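Local coordinates for protein GCN5-related N-acetyltransferase (Arthrobacter sp., PDB 2R1I) that probably transfers an acetyl group from acetyl-coenzyme A to an amine acceptor, as GNAT-family N-acetyltransferases do, at residues R26-A31 against V70-A75; A83-R88 against G124-R129; A98-L103 against L134-D139. All coordinates share one frame; numbering follows the deposited sequence.

Contact 1: R26-A31 against V70-A75; sequences RRATPA and VVVLLA
Arg26 and Leu74 form an antiparallel hydrogen-bonded pair at the margin of the sheet, and the match lasts just long enough to show how a short edge strand is secured. Arg26 N donates to Leu74 O at 2.9 Å, and Leu74 N returns a bond to Arg26 O at 2.8 Å. Arg27 and Leu73 follow as a non-hydrogen-bonded pair, and then Ala28 N reaches Val72 O at 2.8 Å, tilted 27° from the carbonyl plane. Beyond this bond the chain turns away, and water 2 bridges the two backbones, accepting from Val72 N and lying within bonding distance of Ala28 O.

The side chains divide between the two faces. On one, the extended Arg27 chain, its CG anti to the backbone N (chi1 -178°), crosses Val71 at about a right angle: Val71 CG1 touches Arg27 NE at 3.7 Å, while Val71 CG2 lies over one face of the guanidinium near its rim. Waters 1 and 2 meet that group at its edge, in plane, and Arg27 NH1 is held by a salt bridge to Glu68. On the other face, Leu74 CD1 sits beneath the Arg26 guanidinium, 3.6 Å from Arg26 NH2, and also meets Ala28 CB at 4.0 Å. Asp32 takes Arg26 NH1 in a salt bridge.

Val36 of helix 33-47 packs against Ala28, Val72 and Leu74 on the face they share. Leu73 points to the other side, against Leu118 and Ala121 of helix 109-128, while strand 81-88 continues the sheet beyond 70-75.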
# COMPACT_ATOMS: atom_id res chain seq x y z
N ARG A 26 -6.33 15.30 -16.30
CA ARG A 26 -4.96 15.58 -16.69
C ARG A 26 -4.05 15.32 -15.49
O ARG A 26 -4.45 15.46 -14.35
CB ARG A 26 -4.81 17.01 -17.19
CG ARG A 26 -4.94 18.04 -16.14
CD ARG A 26 -4.73 19.42 -16.77
NE ARG A 26 -4.77 20.46 -15.75
CZ ARG A 26 -3.72 20.85 -15.01
NH1 ARG A 26 -2.52 20.27 -15.12
NH2 ARG A 26 -3.89 21.82 -14.12
N ARG A 27 -2.83 14.95 -15.78
CA ARG A 27 -1.82 14.76 -14.75
C ARG A 27 -1.33 16.11 -14.26
O ARG A 27 -0.91 16.96 -15.08
CB ARG A 27 -0.67 13.93 -15.29
CG ARG A 27 0.38 13.66 -14.23
CD ARG A 27 1.31 12.61 -14.61
NE ARG A 27 2.36 12.52 -13.62
CZ ARG A 27 3.46 11.80 -13.76
NH1 ARG A 27 3.65 11.08 -14.84
NH2 ARG A 27 4.35 11.78 -12.80
N ALA A 28 -1.35 16.30 -12.94
CA ALA A 28 -0.76 17.45 -12.26
C ALA A 28 0.77 17.47 -12.45
O ALA A 28 1.43 16.44 -12.26
CB ALA A 28 -1.06 17.41 -10.76
N THR A 29 1.29 18.62 -12.82
CA THR A 29 2.73 18.87 -13.00
C THR A 29 3.24 19.61 -11.76
O THR A 29 2.45 20.08 -10.93
CB THR A 29 2.97 19.78 -14.21
OG1 THR A 29 2.51 21.11 -13.91
CG2 THR A 29 2.30 19.25 -15.44
N PRO A 30 4.59 19.75 -11.65
CA PRO A 30 5.08 20.55 -10.54
C PRO A 30 4.47 21.96 -10.44
O PRO A 30 4.32 22.49 -9.34
CB PRO A 30 6.60 20.57 -10.80
CG PRO A 30 6.87 19.25 -11.44
CD PRO A 30 5.69 19.14 -12.42
N ALA A 31 4.08 22.55 -11.57
CA ALA A 31 3.49 23.91 -11.55
C ALA A 31 2.13 23.93 -10.86
O ALA A 31 1.61 24.98 -10.49
CB ALA A 31 3.37 24.46 -12.98
N VAL A 70 4.34 9.16 -6.57
CA VAL A 70 2.97 9.61 -6.28
C VAL A 70 2.59 10.48 -7.46
O VAL A 70 3.32 11.40 -7.85
CB VAL A 70 2.89 10.44 -5.03
CG1 VAL A 70 1.50 11.10 -4.84
CG2 VAL A 70 3.21 9.53 -3.82
N VAL A 71 1.45 10.13 -8.06
CA VAL A 71 0.94 10.81 -9.25
C VAL A 71 -0.44 11.36 -8.88
O VAL A 71 -1.22 10.72 -8.18
CB VAL A 71 0.84 9.82 -10.44
CG1 VAL A 71 0.01 10.49 -11.61
CG2 VAL A 71 2.25 9.29 -10.88
N VAL A 72 -0.72 12.59 -9.31
CA VAL A 72 -2.01 13.25 -9.02
C VAL A 72 -2.67 13.57 -10.36
O VAL A 72 -2.03 14.09 -11.29
CB VAL A 72 -1.87 14.50 -8.16
CG1 VAL A 72 -3.24 15.26 -8.09
CG2 VAL A 72 -1.28 14.13 -6.77
N LEU A 73 -3.93 13.16 -10.47
CA LEU A 73 -4.80 13.45 -11.65
C LEU A 73 -5.83 14.50 -11.23
O LEU A 73 -6.38 14.42 -10.11
CB LEU A 73 -5.47 12.22 -12.27
CG LEU A 73 -4.56 11.09 -12.74
CD1 LEU A 73 -5.36 9.93 -13.30
CD2 LEU A 73 -3.52 11.59 -13.73
N LEU A 74 -6.09 15.47 -12.13
CA LEU A 74 -7.02 16.56 -11.90
C LEU A 74 -8.16 16.50 -12.92
O LEU A 74 -7.91 16.25 -14.10
CB LEU A 74 -6.33 17.91 -12.05
CG LEU A 74 -5.20 18.20 -11.05
CD1 LEU A 74 -4.46 19.44 -11.44
CD2 LEU A 74 -5.78 18.32 -9.67
N ALA A 75 -9.38 16.71 -12.43
CA ALA A 75 -10.61 16.73 -13.24
C ALA A 75 -11.27 18.10 -13.07
O ALA A 75 -11.46 18.58 -11.94
CB ALA A 75 -11.55 15.67 -12.77
O HOH W 1 3.87 12.96 -9.97
O HOH W 2 1.42 13.94 -10.96

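Contact 2: A83-R88 against G124-R129; sequences AVLSFR and GLVRSR. With EDO (1,2-ethanediol), chain E.
Phe87 lays its ring beneath the guanidinium of Arg129, a compact example of a cation-pi stack at the end of a helix. The planes are 24° apart, and Arg129 CZ stands 4.0 Å from the centroid of the Phe87 ring, only 13° off its normal. The arginine chain bends at both chi2 and chi3, folding back so that Arg129 NH1 lies over the ring and Arg129 NH2 comes to 3.7 Å from Phe87 CG; Arg129 CG passes close to Phe87 CE2 on the way.

At the far end of the ring, Phe87 CZ meets Val126 CG2 at 4.1 Å, approaching obliquely. Leu85 extends this apolar patch, its CD2 4.4 Å from Val126 CG2. Leu125, modelled in two conformers, touches both Phe87 and Leu85 in one of them. Strand 83-88 and helix segment 124-128 run nearly parallel, their axes 10.7 Å apart. With an alanine in place of Phe87, the guanidinium would probably lose the surface on which it lies flat, and a gap would open beside Val126.

Arg129 NH1 also donates to the backbone oxygen of Glu68. The aromatic face thus appears to offer a flat, electron-rich surface to a partly exposed cation whose N-H groups can still bond at the rim.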
# COMPACT_ATOMS: atom_id res chain seq x y z
N ALA A 83 -7.48 12.69 -8.04
CA ALA A 83 -7.07 11.37 -7.59
C ALA A 83 -5.57 11.39 -7.27
O ALA A 83 -4.81 12.06 -7.98
CB ALA A 83 -7.36 10.35 -8.65
N VAL A 84 -5.19 10.67 -6.20
CA VAL A 84 -3.80 10.49 -5.76
C VAL A 84 -3.49 9.01 -5.84
O VAL A 84 -4.19 8.20 -5.18
CB VAL A 84 -3.53 11.02 -4.33
CG1 VAL A 84 -2.06 10.87 -3.98
CG2 VAL A 84 -3.92 12.49 -4.25
N LEU A 85 -2.49 8.71 -6.65
CA LEU A 85 -1.99 7.33 -6.88
C LEU A 85 -0.61 7.18 -6.36
O LEU A 85 0.23 8.02 -6.63
CB LEU A 85 -1.95 6.98 -8.35
CG LEU A 85 -3.31 6.86 -9.04
CD1 LEU A 85 -3.19 7.01 -10.57
CD2 LEU A 85 -3.93 5.50 -8.68
N SER A 86 -0.30 6.08 -5.66
CA SER A 86 1.07 5.77 -5.30
C SER A 86 1.47 4.44 -5.94
O SER A 86 0.63 3.57 -6.11
CB SER A 86 1.23 5.68 -3.79
OG SER A 86 0.47 4.66 -3.19
N PHE A 87 2.75 4.36 -6.26
CA PHE A 87 3.35 3.19 -6.92
C PHE A 87 4.47 2.64 -6.08
O PHE A 87 5.23 3.40 -5.46
CB PHE A 87 3.90 3.65 -8.26
CG PHE A 87 2.85 4.03 -9.25
CD1 PHE A 87 2.30 5.30 -9.24
CD2 PHE A 87 2.37 3.09 -10.13
CE1 PHE A 87 1.27 5.61 -10.14
CE2 PHE A 87 1.37 3.36 -11.01
CZ PHE A 87 0.82 4.64 -11.03
N ARG A 88 4.63 1.33 -6.11
CA ARG A 88 5.71 0.68 -5.37
C ARG A 88 6.04 -0.65 -6.06
O ARG A 88 5.18 -1.25 -6.73
CB ARG A 88 5.29 0.44 -3.93
CG ARG A 88 4.27 -0.67 -3.73
CD ARG A 88 3.65 -0.73 -2.35
NE ARG A 88 2.86 -1.94 -2.18
CZ ARG A 88 1.55 -2.08 -2.43
NH1 ARG A 88 0.81 -1.09 -2.91
NH2 ARG A 88 0.97 -3.25 -2.19
N GLY A 124 -5.99 3.43 -16.39
CA GLY A 124 -5.19 3.60 -17.59
C GLY A 124 -3.74 3.95 -17.32
O GLY A 124 -2.82 3.41 -17.92
N LEU A 125 -3.55 4.87 -16.40
CA LEU A 125 -2.21 5.27 -16.02
C LEU A 125 -1.44 4.11 -15.37
O LEU A 125 -0.29 3.90 -15.70
CB LEU A 125 -2.28 6.50 -15.13
CG LEU A 125 -0.96 7.24 -14.95
CD1 LEU A 125 -1.16 8.73 -15.03
CD2 LEU A 125 -0.41 6.83 -13.62
N VAL A 126 -2.08 3.35 -14.49
CA VAL A 126 -1.46 2.17 -13.89
C VAL A 126 -1.03 1.15 -14.95
O VAL A 126 0.12 0.67 -14.94
CB VAL A 126 -2.37 1.54 -12.78
CG1 VAL A 126 -1.77 0.21 -12.26
CG2 VAL A 126 -2.64 2.55 -11.63
N ARG A 127 -1.93 0.85 -15.89
CA ARG A 127 -1.60 -0.05 -16.99
C ARG A 127 -0.40 0.46 -17.78
O ARG A 127 0.48 -0.33 -18.15
CB ARG A 127 -2.80 -0.21 -17.95
CG ARG A 127 -3.80 -1.29 -17.56
CD ARG A 127 -4.76 -1.73 -18.76
NE ARG A 127 -5.96 -2.40 -18.24
CZ ARG A 127 -7.10 -1.78 -17.92
NH1 ARG A 127 -7.24 -0.46 -18.08
NH2 ARG A 127 -8.13 -2.50 -17.44
N SER A 128 -0.37 1.77 -18.05
CA SER A 128 0.71 2.38 -18.82
C SER A 128 2.05 2.21 -18.16
O SER A 128 3.07 2.12 -18.84
CB SER A 128 0.47 3.88 -19.10
OG SER A 128 0.75 4.76 -18.00
N ARG A 129 2.04 2.14 -16.82
CA ARG A 129 3.26 1.93 -16.02
C ARG A 129 3.64 0.43 -15.91
O ARG A 129 4.59 0.05 -15.19
CB ARG A 129 3.07 2.50 -14.62
CG ARG A 129 2.96 3.98 -14.51
CD ARG A 129 4.31 4.66 -14.58
NE ARG A 129 5.10 4.34 -13.39
CZ ARG A 129 5.13 5.08 -12.29
NH1 ARG A 129 4.39 6.16 -12.23
NH2 ARG A 129 5.85 4.66 -11.25
C1 EDO E . 6.77 -4.21 -16.17
O1 EDO E . 5.59 -5.02 -16.36
C2 EDO E . 6.33 -2.74 -16.03
O2 EDO E . 7.33 -1.85 -15.53

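Contact 3: A98-L103 against L134-D139; sequences AILDEL and LEINVD
Glu135 O receives Leu100 N at 2.8 Å, the donor lying nearly in line with the C=O bond (C=O...donor angle 175°), and Ile99 CA adds a C-H...O contact to Glu135 O at 3.3 Å. The N-H of the same glutamate donates to Ala98 O, Glu135 N again standing 2.8 Å from its acceptor. Together these bonds clamp Glu135 between the residues before and after Ile99, the normal pattern of parallel strands.

Leu134, with CG anti to the backbone N (chi1 -177°), brings CD1 across to Ala98 CB at 3.7 Å and close to Leu100 N. On the other face the Glu135 chain crosses Ile99 obliquely, Glu135 OE1 lying 3.7 Å from Ile99 CG1. This carboxylate is buried but well supplied: Arg88 forms a salt bridge to OE1, and Tyr167 of the second subunit hydrogen-bonds to OE2.

The strands part after Leu100, the centre of an inverse gamma turn. Water 3 spans the opening, donating to Leu100 O and accepting from Asn137 N at 2.9 Å, while a classic beta bulge at Asp101 and Glu102 faces Val84. Parallel strands that pair and then splay apart are the hallmark of the GNAT fold, whose V-shaped opening usually receives acetyl-coenzyme A; here they are the two strands of the beta-alpha-beta unit whose helix is 109-128.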
# COMPACT_ATOMS: atom_id res chain seq x y z
N ALA A 98 -0.11 -0.39 -7.55
CA ALA A 98 -0.59 0.96 -7.30
C ALA A 98 -1.65 0.96 -6.20
O ALA A 98 -2.43 -0.00 -6.07
CB ALA A 98 -1.16 1.55 -8.56
N ILE A 99 -1.72 2.07 -5.44
CA ILE A 99 -2.82 2.34 -4.52
C ILE A 99 -3.50 3.63 -4.96
O ILE A 99 -2.82 4.64 -5.27
CB ILE A 99 -2.36 2.44 -3.03
CG1 ILE A 99 -1.65 1.15 -2.54
CG2 ILE A 99 -3.51 2.77 -2.06
CD1 ILE A 99 -0.82 1.39 -1.24
N LEU A 100 -4.82 3.58 -4.96
CA LEU A 100 -5.64 4.80 -5.00
C LEU A 100 -5.68 5.42 -3.60
O LEU A 100 -6.54 5.12 -2.78
CB LEU A 100 -7.03 4.48 -5.52
CG LEU A 100 -7.93 5.70 -5.77
CD1 LEU A 100 -7.33 6.58 -6.90
CD2 LEU A 100 -9.38 5.29 -6.15
N ASP A 101 -4.66 6.24 -3.30
CA ASP A 101 -4.45 6.87 -1.99
C ASP A 101 -5.65 7.76 -1.64
O ASP A 101 -6.09 7.81 -0.50
CB ASP A 101 -3.19 7.77 -2.01
CG ASP A 101 -1.87 7.03 -2.08
OD1 ASP A 101 -1.82 5.79 -2.16
OD2 ASP A 101 -0.83 7.74 -2.10
N GLU A 102 -6.13 8.51 -2.61
CA GLU A 102 -7.26 9.40 -2.42
C GLU A 102 -8.03 9.54 -3.70
O GLU A 102 -7.49 9.57 -4.81
CB GLU A 102 -6.85 10.83 -1.94
CG GLU A 102 -5.90 10.94 -0.75
CD GLU A 102 -6.46 10.53 0.58
OE1 GLU A 102 -7.69 10.31 0.73
OE2 GLU A 102 -5.64 10.35 1.51
N LEU A 103 -9.35 9.70 -3.56
CA LEU A 103 -10.18 10.10 -4.66
C LEU A 103 -11.14 11.15 -4.06
O LEU A 103 -12.05 10.81 -3.29
CB LEU A 103 -10.92 8.90 -5.25
CG LEU A 103 -11.97 9.20 -6.35
CD1 LEU A 103 -11.38 9.86 -7.56
CD2 LEU A 103 -12.71 7.90 -6.75
N LEU A 134 -4.47 -2.51 -8.85
CA LEU A 134 -4.82 -1.26 -8.14
C LEU A 134 -5.57 -1.57 -6.85
O LEU A 134 -6.60 -2.30 -6.88
CB LEU A 134 -5.65 -0.37 -9.05
CG LEU A 134 -6.05 1.02 -8.51
CD1 LEU A 134 -4.82 1.81 -8.10
CD2 LEU A 134 -6.92 1.75 -9.60
N GLU A 135 -5.06 -1.04 -5.74
CA GLU A 135 -5.59 -1.32 -4.41
C GLU A 135 -6.21 -0.07 -3.80
O GLU A 135 -5.85 1.06 -4.18
CB GLU A 135 -4.49 -1.82 -3.47
CG GLU A 135 -3.72 -3.01 -3.97
CD GLU A 135 -2.53 -3.40 -3.10
OE1 GLU A 135 -1.80 -2.50 -2.60
OE2 GLU A 135 -2.32 -4.61 -2.98
N ILE A 136 -7.16 -0.28 -2.88
CA ILE A 136 -7.74 0.79 -2.09
C ILE A 136 -8.00 0.27 -0.70
O ILE A 136 -8.33 -0.91 -0.53
CB ILE A 136 -9.10 1.26 -2.62
CG1 ILE A 136 -9.21 1.22 -4.13
CG2 ILE A 136 -9.42 2.71 -2.18
CD1 ILE A 136 -10.69 1.48 -4.57
N ASN A 137 -7.89 1.16 0.28
CA ASN A 137 -8.34 0.86 1.62
C ASN A 137 -9.57 1.77 1.89
O ASN A 137 -9.49 2.98 1.65
CB ASN A 137 -7.18 1.00 2.60
CG ASN A 137 -5.99 0.06 2.22
OD1 ASN A 137 -4.90 0.52 1.84
ND2 ASN A 137 -6.23 -1.27 2.28
N VAL A 138 -10.66 1.16 2.32
CA VAL A 138 -11.96 1.83 2.45
C VAL A 138 -12.58 1.57 3.83
O VAL A 138 -12.60 0.43 4.30
CB VAL A 138 -12.97 1.32 1.38
CG1 VAL A 138 -14.33 2.05 1.48
CG2 VAL A 138 -12.40 1.43 -0.03
N ASP A 139 -13.08 2.61 4.50
CA ASP A 139 -13.77 2.40 5.79
C ASP A 139 -15.03 1.58 5.55
O ASP A 139 -15.81 1.88 4.64
CB ASP A 139 -14.11 3.75 6.43
CG ASP A 139 -14.69 3.61 7.85
OD1 ASP A 139 -15.57 2.75 8.11
OD2 ASP A 139 -14.23 4.38 8.72
O HOH W 3 -6.55 3.73 -0.24

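In the fold
From the N terminus, contact 1 closes first, bringing strand 70-75 back against edge strand 26-27 after a largely helical excursion. It is complete before contact 2 opens, so the two stand in series, yet they touch because strands 70-75 and 81-88 are neighbours in the sheet. Contacts 2 and 3 cross: strand 97-104 begins contact 3 before the end of helix 109-128 returns to close contact 2, and strand 133-139 then completes contact 3. Contact 2 fastens the connecting helix to the sheet, whereas contact 3 joins the strands at either end of that crossover. Beyond 133-139, an antiparallel strand of the second subunit carries the sheet onward.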